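Local coordinates for Alpha/beta hydrolase (Pseudomonas aeruginosa PAO1, PDB 4R1D), which probably acts as a calcium-binding lipase effector of the H2 type VI secretion system, held here in complex with its self-protection partner Tli4, at residues N61-A66 against E112-G117; V281-G286 against E498-D503; A323-P328 against A412-E417; P337-C342 against L443-D448; A433-H438 against H519-K524. All blocks are in the same frame, centred on the assembly; numbering follows the deposited sequence.

Contacts 2, 3 and 4 are buried, contacts 1 and 5 partly so. Contacts 2 and 3 lie nearest the chain's centre; contact 2 has no direct hydrogen bond and contact 3 has one. They touch through Pro283 and Leu326. Contact 5 continues the two adjoining strands 427-432 and 515-519 of the parallel sheet into their loops, where exposed residues bring charges and water. It meets contact 2 through Glu498 and Arg437. The others pair strands of smaller sheets farther out: contact 4 is parallel and mostly apolar, contact 1 antiparallel with a salt-bridge network beside water. Their centres, about 40 Å apart, lie on opposite sides of the chain's centre; contact 3 reaches contact 4 through Pro328 and Trp338.

Contact 1 of 5, residues N61-A66 against E112-G117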
# COMPACT_ATOMS: atom_id res chain seq x y z
N ASN A 61 4.53 6.39 -0.63
CA ASN A 61 3.92 7.06 0.53
C ASN A 61 2.43 7.27 0.34
O ASN A 61 1.99 7.59 -0.76
CB ASN A 61 4.57 8.43 0.72
CG ASN A 61 6.07 8.34 0.92
OD1 ASN A 61 6.57 7.45 1.61
ND2 ASN A 61 6.81 9.27 0.32
N LEU A 62 1.66 7.12 1.42
CA LEU A 62 0.20 7.27 1.35
C LEU A 62 -0.30 8.17 2.46
O LEU A 62 0.26 8.20 3.56
CB LEU A 62 -0.50 5.92 1.50
CG LEU A 62 -0.03 4.79 0.58
CD1 LEU A 62 -0.71 3.49 0.98
CD2 LEU A 62 -0.31 5.14 -0.88
N ARG A 63 -1.38 8.87 2.16
CA ARG A 63 -2.08 9.65 3.16
C ARG A 63 -3.55 9.31 3.09
O ARG A 63 -4.03 8.82 2.07
CB ARG A 63 -1.86 11.14 2.91
CG ARG A 63 -2.42 11.62 1.58
CD ARG A 63 -2.00 13.06 1.30
NE ARG A 63 -2.57 13.53 0.05
CZ ARG A 63 -2.01 14.45 -0.73
NH1 ARG A 63 -0.83 14.96 -0.40
NH2 ARG A 63 -2.60 14.82 -1.85
N ASN A 64 -4.28 9.58 4.18
CA ASN A 64 -5.72 9.34 4.17
C ASN A 64 -6.37 10.27 3.15
O ASN A 64 -6.08 11.46 3.11
CB ASN A 64 -6.30 9.55 5.58
CG ASN A 64 -7.81 9.35 5.64
OD1 ASN A 64 -8.58 10.23 5.26
ND2 ASN A 64 -8.25 8.17 6.14
N LYS A 65 -7.23 9.72 2.30
CA LYS A 65 -7.79 10.46 1.18
C LYS A 65 -8.70 11.60 1.63
O LYS A 65 -8.74 12.66 0.98
CB LYS A 65 -8.55 9.50 0.24
CG LYS A 65 -9.00 10.12 -1.06
CD LYS A 65 -9.96 9.18 -1.82
CE LYS A 65 -9.36 7.82 -2.04
NZ LYS A 65 -10.10 7.00 -3.05
N ALA A 66 -9.40 11.41 2.74
CA ALA A 66 -10.30 12.45 3.27
C ALA A 66 -9.58 13.47 4.12
O ALA A 66 -9.81 14.67 3.97
CB ALA A 66 -11.45 11.83 4.06
N GLU A 112 -4.56 7.66 -0.58
CA GLU A 112 -4.08 8.16 -1.88
C GLU A 112 -2.58 8.43 -1.82
O GLU A 112 -2.00 8.60 -0.74
CB GLU A 112 -4.82 9.43 -2.30
CG GLU A 112 -4.59 10.59 -1.34
CD GLU A 112 -5.33 11.87 -1.74
OE1 GLU A 112 -6.20 11.82 -2.63
OE2 GLU A 112 -5.02 12.92 -1.14
N VAL A 113 -1.93 8.44 -2.97
CA VAL A 113 -0.52 8.78 -3.04
C VAL A 113 -0.22 10.11 -2.35
O VAL A 113 -0.96 11.09 -2.52
CB VAL A 113 -0.04 8.87 -4.49
CG1 VAL A 113 1.39 9.38 -4.56
CG2 VAL A 113 -0.19 7.50 -5.15
N ASP A 114 0.86 10.14 -1.58
CA ASP A 114 1.34 11.34 -0.89
C ASP A 114 2.69 11.70 -1.49
O ASP A 114 3.66 10.96 -1.32
CB ASP A 114 1.49 11.07 0.61
CG ASP A 114 2.03 12.28 1.39
OD1 ASP A 114 2.22 13.36 0.78
OD2 ASP A 114 2.24 12.15 2.62
N ASP A 115 2.75 12.83 -2.19
CA ASP A 115 3.98 13.24 -2.87
C ASP A 115 4.87 14.16 -2.03
O ASP A 115 5.83 14.74 -2.54
CB ASP A 115 3.67 13.88 -4.23
CG ASP A 115 2.97 15.23 -4.11
OD1 ASP A 115 2.60 15.62 -2.98
OD2 ASP A 115 2.80 15.89 -5.16
N GLN A 116 4.55 14.29 -0.74
CA GLN A 116 5.25 15.22 0.13
C GLN A 116 6.32 14.57 1.01
O GLN A 116 6.71 15.13 2.04
CB GLN A 116 4.24 16.01 0.97
CG GLN A 116 3.26 16.79 0.11
CD GLN A 116 3.94 17.94 -0.62
OE1 GLN A 116 3.80 18.11 -1.83
NE2 GLN A 116 4.68 18.74 0.12
N GLY A 117 6.81 13.41 0.59
CA GLY A 117 7.91 12.77 1.30
C GLY A 117 9.24 13.48 1.08
O GLY A 117 9.35 14.39 0.24
O HOH W 1 0.37 16.85 -2.22
O HOH W 2 0.82 15.22 1.77
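Arg63 and Glu112 pair both by backbone and by charge. The two residues form an antiparallel hydrogen-bonded pair, with Arg63 N giving to Glu112 O at 3.0 Å and Glu112 N giving to Arg63 O at 2.9 Å. The neighbouring pair, Leu62 with Val113, is non-hydrogen-bonded, and Asp114 N donates to Asn61 O from above the carbonyl plane.

The ionic part lies on the sheet face that carries Arg63 and Glu112. Chi1 of 63° places Arg63 CG between its backbone N and carbonyl carbon, and the extended chain from there carries the guanidinium beside the carboxylate. Both NE (2.8 Å) and NH2 (3.2 Å) of Arg63 converge on Glu112 OE2, which lies in the guanidinium plane; that plane is turned 58° from the carboxylate. Glu112 OE2 also has a salt bridge to Lys68. Val113 O sits over one guanidinium face, offset toward the rim, and Asp114 OD1 is a long ionic partner of Arg63 NH1 at 3.6 Å.

Two waters extend the network in the guanidinium plane: one joins Arg63 NH1 to Asp115 OD1, the other joins Arg63 NH1 to Asp114 OD1. Asp114 OD1 also accepts from Gln116 N, while OD2 pairs with Arg73, so both carboxylate oxygens are engaged.

This is an edge pairing of a small antiparallel sheet, strand 62-64 against strand 111-113, and an Asx turn at Asp114 leads the chain away from it.

Contact 2 of 5, residues V281-G286 against E498-D503; sequences VQPATG and ETVPTD
Val500 sets its two methyl groups against CA and CB of Pro283, with CG2 reaching Pro283 CB at 3.7 Å. The branches divide the work: a chi1 of 177°, with Val500 CG1 anti to the backbone N and CG2 beside it, turns CG1 toward Pro283 CA at 3.8 Å and toward Gln282 O, and turns CG2 toward Pro283 CB and also toward Val281 O at 3.8 Å. Val500 has the largest area buried by this contact, and no direct hydrogen bond crosses between 281-286 and 498-503.

The 281-286 segment follows strand 274-280 of the central parallel sheet, as expected for an alpha/beta hydrolase fold, and precedes helix 289-296. Its path is tightly bent. Pro283 is the centre of an inverse gamma turn, with a weak bond from Ala284 N to Gln282 O, and it also begins a type I turn closed by Gly286 N and Pro283 O at 2.9 Å. Leu260 of helix 258-267 touches Pro283 as well. On the other segment, Pro501 takes the N-cap position of helix 502-505.

Further along, the contact is polar and indirect. One water gives a hydrogen bond to Asp503 O at 2.8 Å and is linked to Thr285 OG1 at 2.7 Å, whereas those two protein atoms are themselves 4.4 Å apart. The Asp503 carboxylate has its partners elsewhere, OD2 in a salt bridge to Arg441.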
# COMPACT_ATOMS: atom_id res chain seq x y z
N VAL A 281 13.59 -6.97 -10.52
CA VAL A 281 13.05 -7.86 -9.48
C VAL A 281 11.54 -8.03 -9.45
O VAL A 281 10.93 -8.00 -8.37
CB VAL A 281 13.58 -7.51 -8.06
CG1 VAL A 281 15.10 -7.55 -8.04
CG2 VAL A 281 13.04 -6.14 -7.56
N GLN A 282 10.93 -8.26 -10.61
CA GLN A 282 9.49 -8.45 -10.68
C GLN A 282 9.13 -9.83 -10.15
O GLN A 282 9.71 -10.82 -10.59
CB GLN A 282 8.97 -8.34 -12.11
CG GLN A 282 7.45 -8.41 -12.17
CD GLN A 282 6.87 -8.37 -13.57
OE1 GLN A 282 7.45 -7.79 -14.51
NE2 GLN A 282 5.71 -8.99 -13.72
N PRO A 283 8.18 -9.90 -9.22
CA PRO A 283 7.61 -11.20 -8.85
C PRO A 283 6.50 -11.53 -9.87
O PRO A 283 5.30 -11.40 -9.59
CB PRO A 283 7.01 -10.93 -7.47
CG PRO A 283 6.59 -9.48 -7.54
CD PRO A 283 7.61 -8.79 -8.44
N ALA A 284 6.93 -11.96 -11.06
CA ALA A 284 6.08 -12.04 -12.24
C ALA A 284 4.93 -12.99 -12.01
O ALA A 284 3.82 -12.77 -12.51
CB ALA A 284 6.91 -12.50 -13.46
N THR A 285 5.19 -14.04 -11.23
CA THR A 285 4.16 -15.02 -10.93
C THR A 285 3.89 -15.05 -9.42
O THR A 285 3.25 -15.97 -8.92
CB THR A 285 4.56 -16.42 -11.42
OG1 THR A 285 5.84 -16.78 -10.87
CG2 THR A 285 4.62 -16.45 -12.95
N GLY A 286 4.37 -14.04 -8.70
CA GLY A 286 4.08 -13.97 -7.28
C GLY A 286 5.23 -14.42 -6.39
O GLY A 286 6.36 -14.53 -6.85
N GLU A 498 15.42 -12.62 -1.44
CA GLU A 498 14.86 -12.47 -0.09
C GLU A 498 13.34 -12.36 -0.14
O GLU A 498 12.64 -12.89 0.72
CB GLU A 498 15.44 -11.28 0.69
CG GLU A 498 16.95 -11.28 0.77
CD GLU A 498 17.46 -11.46 2.18
OE1 GLU A 498 16.86 -10.88 3.12
OE2 GLU A 498 18.48 -12.17 2.33
N THR A 499 12.83 -11.69 -1.17
CA THR A 499 11.39 -11.49 -1.30
C THR A 499 10.78 -12.23 -2.48
O THR A 499 9.67 -12.74 -2.39
CB THR A 499 11.03 -10.00 -1.39
OG1 THR A 499 11.17 -9.41 -0.10
CG2 THR A 499 9.59 -9.83 -1.86
N VAL A 500 11.52 -12.28 -3.59
CA VAL A 500 11.06 -12.97 -4.80
C VAL A 500 11.91 -14.22 -5.05
O VAL A 500 13.09 -14.12 -5.36
CB VAL A 500 11.16 -12.03 -6.03
CG1 VAL A 500 10.77 -12.74 -7.34
CG2 VAL A 500 10.27 -10.78 -5.80
N PRO A 501 11.31 -15.41 -4.90
CA PRO A 501 12.08 -16.63 -5.20
C PRO A 501 12.46 -16.64 -6.67
O PRO A 501 11.73 -16.11 -7.50
CB PRO A 501 11.08 -17.75 -4.92
CG PRO A 501 10.17 -17.17 -3.87
CD PRO A 501 10.02 -15.71 -4.27
N THR A 502 13.59 -17.25 -6.99
CA THR A 502 14.00 -17.36 -8.38
C THR A 502 12.88 -17.96 -9.26
O THR A 502 12.73 -17.58 -10.42
CB THR A 502 15.32 -18.17 -8.47
OG1 THR A 502 16.29 -17.60 -7.58
CG2 THR A 502 15.87 -18.15 -9.89
N ASP A 503 12.10 -18.88 -8.70
CA ASP A 503 10.93 -19.43 -9.39
C ASP A 503 10.18 -18.35 -10.17
O ASP A 503 9.84 -18.52 -11.33
CB ASP A 503 9.92 -20.02 -8.38
CG ASP A 503 10.40 -21.31 -7.75
OD1 ASP A 503 11.00 -22.13 -8.47
OD2 ASP A 503 10.16 -21.50 -6.53
O HOH W 3 7.12 -18.95 -11.80

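Contact 3 of 5, residues A323-P328 against A412-E417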
# COMPACT_ATOMS: atom_id res chain seq x y z
N ALA A 323 -1.97 -6.16 -2.24
CA ALA A 323 -1.06 -6.98 -1.45
C ALA A 323 -1.24 -8.46 -1.78
O ALA A 323 -0.25 -9.18 -1.97
CB ALA A 323 -1.26 -6.73 0.05
N LEU A 324 -2.49 -8.89 -1.85
CA LEU A 324 -2.81 -10.29 -2.11
C LEU A 324 -2.37 -10.72 -3.49
O LEU A 324 -2.12 -11.90 -3.73
CB LEU A 324 -4.32 -10.55 -1.98
CG LEU A 324 -4.81 -10.73 -0.55
CD1 LEU A 324 -6.33 -10.80 -0.53
CD2 LEU A 324 -4.19 -11.98 0.09
N GLU A 325 -2.29 -9.76 -4.42
CA GLU A 325 -1.90 -10.08 -5.78
C GLU A 325 -0.45 -10.55 -5.88
O GLU A 325 -0.03 -11.07 -6.91
CB GLU A 325 -2.17 -8.91 -6.73
CG GLU A 325 -3.63 -8.83 -7.17
CD GLU A 325 -4.01 -7.48 -7.75
OE1 GLU A 325 -3.11 -6.65 -7.96
OE2 GLU A 325 -5.22 -7.27 -7.98
N LEU A 326 0.31 -10.39 -4.81
CA LEU A 326 1.66 -10.93 -4.74
C LEU A 326 1.65 -12.45 -4.53
O LEU A 326 2.68 -13.11 -4.67
CB LEU A 326 2.45 -10.26 -3.62
CG LEU A 326 3.85 -10.80 -3.30
CD1 LEU A 326 4.78 -10.58 -4.50
CD2 LEU A 326 4.43 -10.15 -2.04
N ALA A 327 0.50 -13.01 -4.18
CA ALA A 327 0.42 -14.44 -3.90
C ALA A 327 0.79 -15.24 -5.15
O ALA A 327 0.51 -14.81 -6.26
CB ALA A 327 -0.96 -14.80 -3.43
N PRO A 328 1.44 -16.41 -4.97
CA PRO A 328 1.78 -17.22 -6.16
C PRO A 328 0.56 -17.52 -7.04
O PRO A 328 -0.52 -17.84 -6.54
CB PRO A 328 2.35 -18.51 -5.55
CG PRO A 328 3.01 -18.05 -4.28
CD PRO A 328 2.05 -16.95 -3.74
N ALA A 412 -7.23 -14.31 -8.72
CA ALA A 412 -7.06 -15.44 -9.63
C ALA A 412 -7.35 -14.98 -11.06
O ALA A 412 -6.66 -15.36 -12.01
CB ALA A 412 -7.98 -16.60 -9.24
N ASN A 413 -8.38 -14.15 -11.20
CA ASN A 413 -8.77 -13.66 -12.51
C ASN A 413 -7.71 -12.69 -13.08
O ASN A 413 -7.34 -12.78 -14.25
CB ASN A 413 -10.16 -13.01 -12.45
CG ASN A 413 -10.64 -12.52 -13.80
OD1 ASN A 413 -10.74 -13.30 -14.75
ND2 ASN A 413 -10.97 -11.23 -13.89
N PHE A 414 -7.22 -11.80 -12.24
CA PHE A 414 -6.16 -10.87 -12.65
C PHE A 414 -4.88 -11.62 -13.02
O PHE A 414 -4.29 -11.36 -14.05
CB PHE A 414 -5.90 -9.86 -11.53
CG PHE A 414 -4.79 -8.88 -11.83
CD1 PHE A 414 -4.92 -7.96 -12.86
CD2 PHE A 414 -3.63 -8.87 -11.07
CE1 PHE A 414 -3.91 -7.04 -13.13
CE2 PHE A 414 -2.61 -7.96 -11.34
CZ PHE A 414 -2.75 -7.04 -12.37
N HIS A 415 -4.47 -12.55 -12.17
CA HIS A 415 -3.32 -13.41 -12.46
C HIS A 415 -3.45 -14.09 -13.81
O HIS A 415 -2.50 -14.11 -14.59
CB HIS A 415 -3.18 -14.50 -11.40
CG HIS A 415 -2.62 -14.02 -10.11
ND1 HIS A 415 -2.64 -14.78 -8.96
CD2 HIS A 415 -2.01 -12.85 -9.78
CE1 HIS A 415 -2.09 -14.10 -7.98
NE2 HIS A 415 -1.69 -12.93 -8.45
N GLY A 416 -4.61 -14.69 -14.06
CA GLY A 416 -4.86 -15.38 -15.31
C GLY A 416 -4.77 -14.47 -16.53
O GLY A 416 -4.17 -14.84 -17.54
N GLU A 417 -5.37 -13.29 -16.44
CA GLU A 417 -5.27 -12.31 -17.52
C GLU A 417 -3.84 -11.88 -17.77
O GLU A 417 -3.39 -11.83 -18.92
CB GLU A 417 -6.12 -11.09 -17.23
CG GLU A 417 -7.61 -11.35 -17.35
CD GLU A 417 -8.39 -10.05 -17.38
OE1 GLU A 417 -8.92 -9.67 -16.33
OE2 GLU A 417 -8.46 -9.41 -18.44
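His415 meets the backbone of Glu325 with its ring: NE2 donates to Glu325 O at 2.9 Å, and the N-H...O angle of 168° makes the bond nearly straight. The acceptor lies close to the imidazole plane, whereas from the carbonyl's side the donor is tilted out of the C=O plane. His415 buries the most surface in this contact. Its CG is anti to the carbonyl carbon (chi1 -75°), which swings the ring out from the helix to the turn formed by 324-327. CE1 of the same ring comes to 3.2 Å from Ala327 O, a close approach oblique to the ring. The other ring nitrogen, ND1, is bonded to the hydroxyl of Tyr366, so partners at both nitrogens fix the rotation of the imidazole.

The arrangement joins the long helix 400-421 to the type I turn from Leu324 to Ala327, beside helix 321-324. Ala327 N to Leu324 O, at 2.9 Å, closes this turn, and Leu326 N to Ala323 O is the bond before it.

Glu325, next in buried area, crosses Phe414 at about a right angle. Its CD lies 3.6 Å from Phe414 CD2, and Glu325 OE1 is 3.7 Å from Phe414 CE2, with carboxylate and ring planes 29° apart. This is an oblique van der Waals contact, with no bond between the groups. The carboxylate oxygens find polar partners elsewhere: OE2 with the hydroxyl of Ser214, OE1 with the backbone N of Asn215, at the start of helix 215-238, a helix that Phe414 also touches.

Contact 4 of 5, residues P337-C342 against L443-D448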
# COMPACT_ATOMS: atom_id res chain seq x y z
N PRO A 337 4.40 -27.68 -6.56
CA PRO A 337 4.14 -27.26 -5.19
C PRO A 337 5.26 -26.44 -4.56
O PRO A 337 6.43 -26.56 -4.95
CB PRO A 337 3.96 -28.58 -4.44
CG PRO A 337 4.74 -29.58 -5.26
CD PRO A 337 4.52 -29.14 -6.69
N TRP A 338 4.89 -25.61 -3.59
CA TRP A 338 5.84 -24.79 -2.85
C TRP A 338 5.56 -24.82 -1.35
O TRP A 338 6.32 -24.29 -0.56
CB TRP A 338 5.82 -23.35 -3.37
CG TRP A 338 4.45 -22.72 -3.46
CD1 TRP A 338 3.64 -22.67 -4.57
CD2 TRP A 338 3.75 -22.02 -2.43
NE1 TRP A 338 2.49 -21.98 -4.28
CE2 TRP A 338 2.52 -21.59 -2.97
CE3 TRP A 338 4.04 -21.73 -1.09
CZ2 TRP A 338 1.58 -20.86 -2.22
CZ3 TRP A 338 3.10 -21.02 -0.34
CH2 TRP A 338 1.89 -20.60 -0.92
N LEU A 339 4.46 -25.45 -0.95
CA LEU A 339 4.10 -25.49 0.45
C LEU A 339 4.14 -26.94 0.86
O LEU A 339 3.34 -27.75 0.38
CB LEU A 339 2.68 -24.95 0.66
CG LEU A 339 2.11 -25.07 2.08
CD1 LEU A 339 2.92 -24.26 3.09
CD2 LEU A 339 0.64 -24.66 2.14
N PHE A 340 5.08 -27.27 1.73
CA PHE A 340 5.37 -28.67 2.05
C PHE A 340 5.12 -29.00 3.51
O PHE A 340 5.60 -28.32 4.41
CB PHE A 340 6.83 -29.00 1.71
CG PHE A 340 7.21 -28.67 0.30
CD1 PHE A 340 6.95 -29.55 -0.73
CD2 PHE A 340 7.84 -27.46 0.00
CE1 PHE A 340 7.31 -29.26 -2.03
CE2 PHE A 340 8.20 -27.15 -1.29
CZ PHE A 340 7.93 -28.05 -2.32
N LEU A 341 4.37 -30.08 3.74
CA LEU A 341 4.15 -30.58 5.09
C LEU A 341 5.04 -31.80 5.28
O LEU A 341 4.84 -32.82 4.62
CB LEU A 341 2.68 -30.97 5.26
CG LEU A 341 1.66 -29.89 5.66
CD1 LEU A 341 1.95 -28.51 5.09
CD2 LEU A 341 0.24 -30.34 5.31
N CYS A 342 6.03 -31.68 6.16
CA CYS A 342 7.07 -32.71 6.31
C CYS A 342 7.12 -33.25 7.73
O CYS A 342 6.67 -32.59 8.67
CB CYS A 342 8.45 -32.13 5.97
SG CYS A 342 8.60 -31.46 4.30
N LEU A 443 8.27 -23.40 1.40
CA LEU A 443 7.59 -23.05 2.62
C LEU A 443 7.31 -24.37 3.30
O LEU A 443 6.48 -25.15 2.83
CB LEU A 443 6.30 -22.31 2.30
CG LEU A 443 5.71 -21.41 3.40
CD1 LEU A 443 5.60 -22.17 4.71
CD2 LEU A 443 6.57 -20.18 3.57
N ILE A 444 8.00 -24.64 4.40
CA ILE A 444 7.95 -25.95 5.04
C ILE A 444 7.40 -25.92 6.45
O ILE A 444 7.89 -25.21 7.31
CB ILE A 444 9.36 -26.58 5.11
CG1 ILE A 444 9.96 -26.71 3.71
CG2 ILE A 444 9.30 -27.93 5.83
CD1 ILE A 444 11.50 -26.69 3.71
N TRP A 445 6.35 -26.72 6.69
CA TRP A 445 5.85 -26.95 8.03
C TRP A 445 6.43 -28.30 8.42
O TRP A 445 6.10 -29.31 7.81
CB TRP A 445 4.34 -27.10 8.02
CG TRP A 445 3.53 -25.83 8.00
CD1 TRP A 445 2.86 -25.30 6.92
CD2 TRP A 445 3.25 -24.97 9.11
NE1 TRP A 445 2.20 -24.15 7.30
CE2 TRP A 445 2.42 -23.93 8.63
CE3 TRP A 445 3.62 -24.97 10.45
CZ2 TRP A 445 1.96 -22.90 9.45
CZ3 TRP A 445 3.16 -23.96 11.27
CH2 TRP A 445 2.35 -22.93 10.76
N LYS A 446 7.29 -28.31 9.43
CA LYS A 446 7.93 -29.55 9.85
C LYS A 446 7.38 -29.98 11.21
O LYS A 446 7.37 -29.19 12.15
CB LYS A 446 9.44 -29.35 9.91
CG LYS A 446 10.21 -30.59 10.31
CD LYS A 446 11.69 -30.28 10.46
CE LYS A 446 12.40 -30.30 9.13
NZ LYS A 446 13.88 -30.43 9.31
N GLY A 447 6.89 -31.21 11.30
CA GLY A 447 6.30 -31.70 12.53
C GLY A 447 5.14 -32.65 12.28
O GLY A 447 4.90 -33.03 11.14
N ASP A 448 4.43 -33.01 13.33
CA ASP A 448 3.35 -34.00 13.24
C ASP A 448 1.98 -33.33 13.29
O ASP A 448 1.57 -32.84 14.34
CB ASP A 448 3.49 -35.03 14.37
CG ASP A 448 2.32 -35.99 14.42
OD1 ASP A 448 1.68 -36.20 13.38
OD2 ASP A 448 2.06 -36.53 15.52
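Leu339 turns CG anti to its backbone N (chi1 174°), which carries CD1 across to Leu443 CD1 at 3.8 Å and to Trp445 CD1 at 4.0 Å. Leu341 has CG anti to the carbonyl carbon instead (chi1 -86°), and its CD1 reaches Trp445 CD1 at 3.8 Å. Leu341 and Trp445 thus run alongside each other in the same direction, with the methyl oblique to the indole. Trp338 meets Leu443 CB with its ring edge, at CE3. The opposite face carries Phe340, Ile444 and Cys342, where Cys342 SG packs on Ile444 CG2 at 3.9 Å.

The backbones are parallel, strand axes 4.7 Å apart and 18° from exact alignment. Hydrogen bonds pass in both directions, from Phe340 N to Leu443 O at 2.8 Å and from Trp445 N to Phe340 O at 2.9 Å. Gly447 N extends the pattern by bonding to Cys342 O.

Strands 339-342 and 443-446 are the inner pair of a mixed sheet, flanked by 358-359 and 477-479; Trp338 and Leu339 together oppose the single residue Tyr359, a classic beta bulge. Helix 289-296 covers the leucine and tryptophan face, where Tyr291 OH is hydrogen-bonded to Trp445 NE1.

Contact 5 of 5, residues A433-H438 against H519-K524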
# COMPACT_ATOMS: atom_id res chain seq x y z
N ALA A 433 18.90 -13.87 -8.25
CA ALA A 433 18.78 -15.31 -8.17
C ALA A 433 19.99 -15.85 -7.43
O ALA A 433 21.01 -16.16 -8.03
CB ALA A 433 18.73 -15.90 -9.56
N ASP A 434 19.87 -15.94 -6.11
CA ASP A 434 21.02 -16.28 -5.29
C ASP A 434 20.63 -17.28 -4.24
O ASP A 434 19.66 -17.07 -3.49
CB ASP A 434 21.60 -15.03 -4.64
CG ASP A 434 23.02 -15.24 -4.16
OD1 ASP A 434 23.20 -15.93 -3.14
OD2 ASP A 434 23.95 -14.72 -4.79
N ASP A 435 21.37 -18.38 -4.17
CA ASP A 435 21.05 -19.44 -3.23
C ASP A 435 21.44 -19.12 -1.79
O ASP A 435 21.12 -19.89 -0.88
CB ASP A 435 21.65 -20.77 -3.69
CG ASP A 435 20.80 -21.44 -4.75
OD1 ASP A 435 19.57 -21.53 -4.56
OD2 ASP A 435 21.36 -21.88 -5.78
N SER A 436 22.09 -17.98 -1.56
CA SER A 436 22.36 -17.54 -0.19
C SER A 436 21.21 -16.70 0.38
O SER A 436 21.31 -16.16 1.48
CB SER A 436 23.69 -16.79 -0.07
OG SER A 436 23.58 -15.47 -0.59
N ARG A 437 20.12 -16.58 -0.37
CA ARG A 437 18.94 -15.88 0.13
C ARG A 437 17.75 -16.79 -0.04
O ARG A 437 17.17 -16.86 -1.12
CB ARG A 437 18.74 -14.58 -0.66
CG ARG A 437 19.96 -13.69 -0.64
CD ARG A 437 19.65 -12.31 -1.16
NE ARG A 437 20.82 -11.43 -1.21
CZ ARG A 437 21.19 -10.62 -0.23
NH1 ARG A 437 20.51 -10.57 0.91
NH2 ARG A 437 22.25 -9.84 -0.38
N HIS A 438 17.40 -17.52 1.02
CA HIS A 438 16.43 -18.61 0.91
C HIS A 438 15.06 -18.15 0.42
O HIS A 438 14.36 -18.90 -0.27
CB HIS A 438 16.32 -19.40 2.23
CG HIS A 438 15.44 -18.77 3.27
ND1 HIS A 438 15.89 -17.79 4.13
CD2 HIS A 438 14.15 -19.00 3.61
CE1 HIS A 438 14.91 -17.43 4.94
NE2 HIS A 438 13.84 -18.15 4.64
N HIS A 519 20.93 -12.17 -11.93
CA HIS A 519 22.01 -11.65 -11.08
C HIS A 519 22.20 -12.50 -9.82
O HIS A 519 21.24 -12.90 -9.18
CB HIS A 519 21.77 -10.18 -10.71
CG HIS A 519 21.84 -9.25 -11.89
ND1 HIS A 519 21.00 -8.16 -12.04
CD2 HIS A 519 22.67 -9.24 -12.96
CE1 HIS A 519 21.30 -7.53 -13.16
NE2 HIS A 519 22.30 -8.17 -13.74
N GLY A 520 23.45 -12.76 -9.46
CA GLY A 520 23.71 -13.53 -8.27
C GLY A 520 24.29 -14.90 -8.56
O GLY A 520 24.67 -15.21 -9.69
N SER A 521 24.31 -15.74 -7.53
CA SER A 521 25.02 -17.02 -7.59
C SER A 521 24.51 -17.97 -8.67
O SER A 521 25.26 -18.82 -9.17
CB SER A 521 24.97 -17.69 -6.22
OG SER A 521 23.70 -18.28 -6.00
N LYS A 522 23.23 -17.86 -9.03
CA LYS A 522 22.64 -18.77 -10.02
C LYS A 522 22.77 -18.27 -11.45
O LYS A 522 22.32 -18.92 -12.39
CB LYS A 522 21.17 -19.07 -9.68
CG LYS A 522 20.98 -19.55 -8.25
CD LYS A 522 19.51 -19.83 -7.92
CE LYS A 522 18.97 -21.07 -8.65
NZ LYS A 522 19.70 -22.32 -8.23
N GLY A 523 23.36 -17.09 -11.62
CA GLY A 523 23.62 -16.56 -12.94
C GLY A 523 25.08 -16.72 -13.32
O GLY A 523 25.85 -17.35 -12.59
N LYS A 524 25.46 -16.14 -14.46
CA LYS A 524 26.83 -16.24 -14.96
C LYS A 524 27.38 -14.86 -15.31
O LYS A 524 26.66 -13.87 -15.26
CB LYS A 524 26.88 -17.12 -16.21
CG LYS A 524 26.36 -18.54 -16.02
CD LYS A 524 27.23 -19.32 -15.04
CE LYS A 524 26.67 -20.73 -14.81
NZ LYS A 524 27.48 -21.51 -13.82
O HOH W 4 23.76 -20.93 -6.57
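Ala433 and His519 continue the pairing of strands 427-432 and 515-519, adjacent strands of the parallel sheet of this alpha/beta hydrolase: Ala433 N donates to His519 O at 2.7 Å and an angle of 175°, almost straight. Beyond this bond both chains turn. A type I turn runs from Asp434 to Arg437, and another from Gly520 to Gly523. Ala433 O then accepts from Lys522 N at 3.0 Å, so the two backbone bonds of Ala433 clasp the start of the second turn. The phi of 111° at Gly520 belongs to a region that residues with a side chain seldom enter, and it allows the chain to pass tightly beside Ala433 O.

Side-chain bonds add to these. With CG anti to the backbone N (chi1 -162°), Asp434 brings OD2 to Ser521 N at 2.9 Å, where the donor stands above the carboxylate plane; OD2 also accepts from Gly532 N. Its other oxygen, OD1, takes Ser436 N through the anti lone pair in an Asx turn, and Ser436 OG gives it a second bond. Ser521 OG in turn accepts from Asp435 N at 3.0 Å.

Lys522 packs its CB on Ala433 CB, then bends at chi3 and chi4 to carry the ammonium over to Asp435. Ser494 OG is shared by both charged groups, bonded to Lys522 NZ and to Asp435 OD1. Lys522 NZ meets Asp435 OD2 at 3.0 Å on the syn side, and a water bridges that same oxygen to Ser521 OG, 2.7 Å from each.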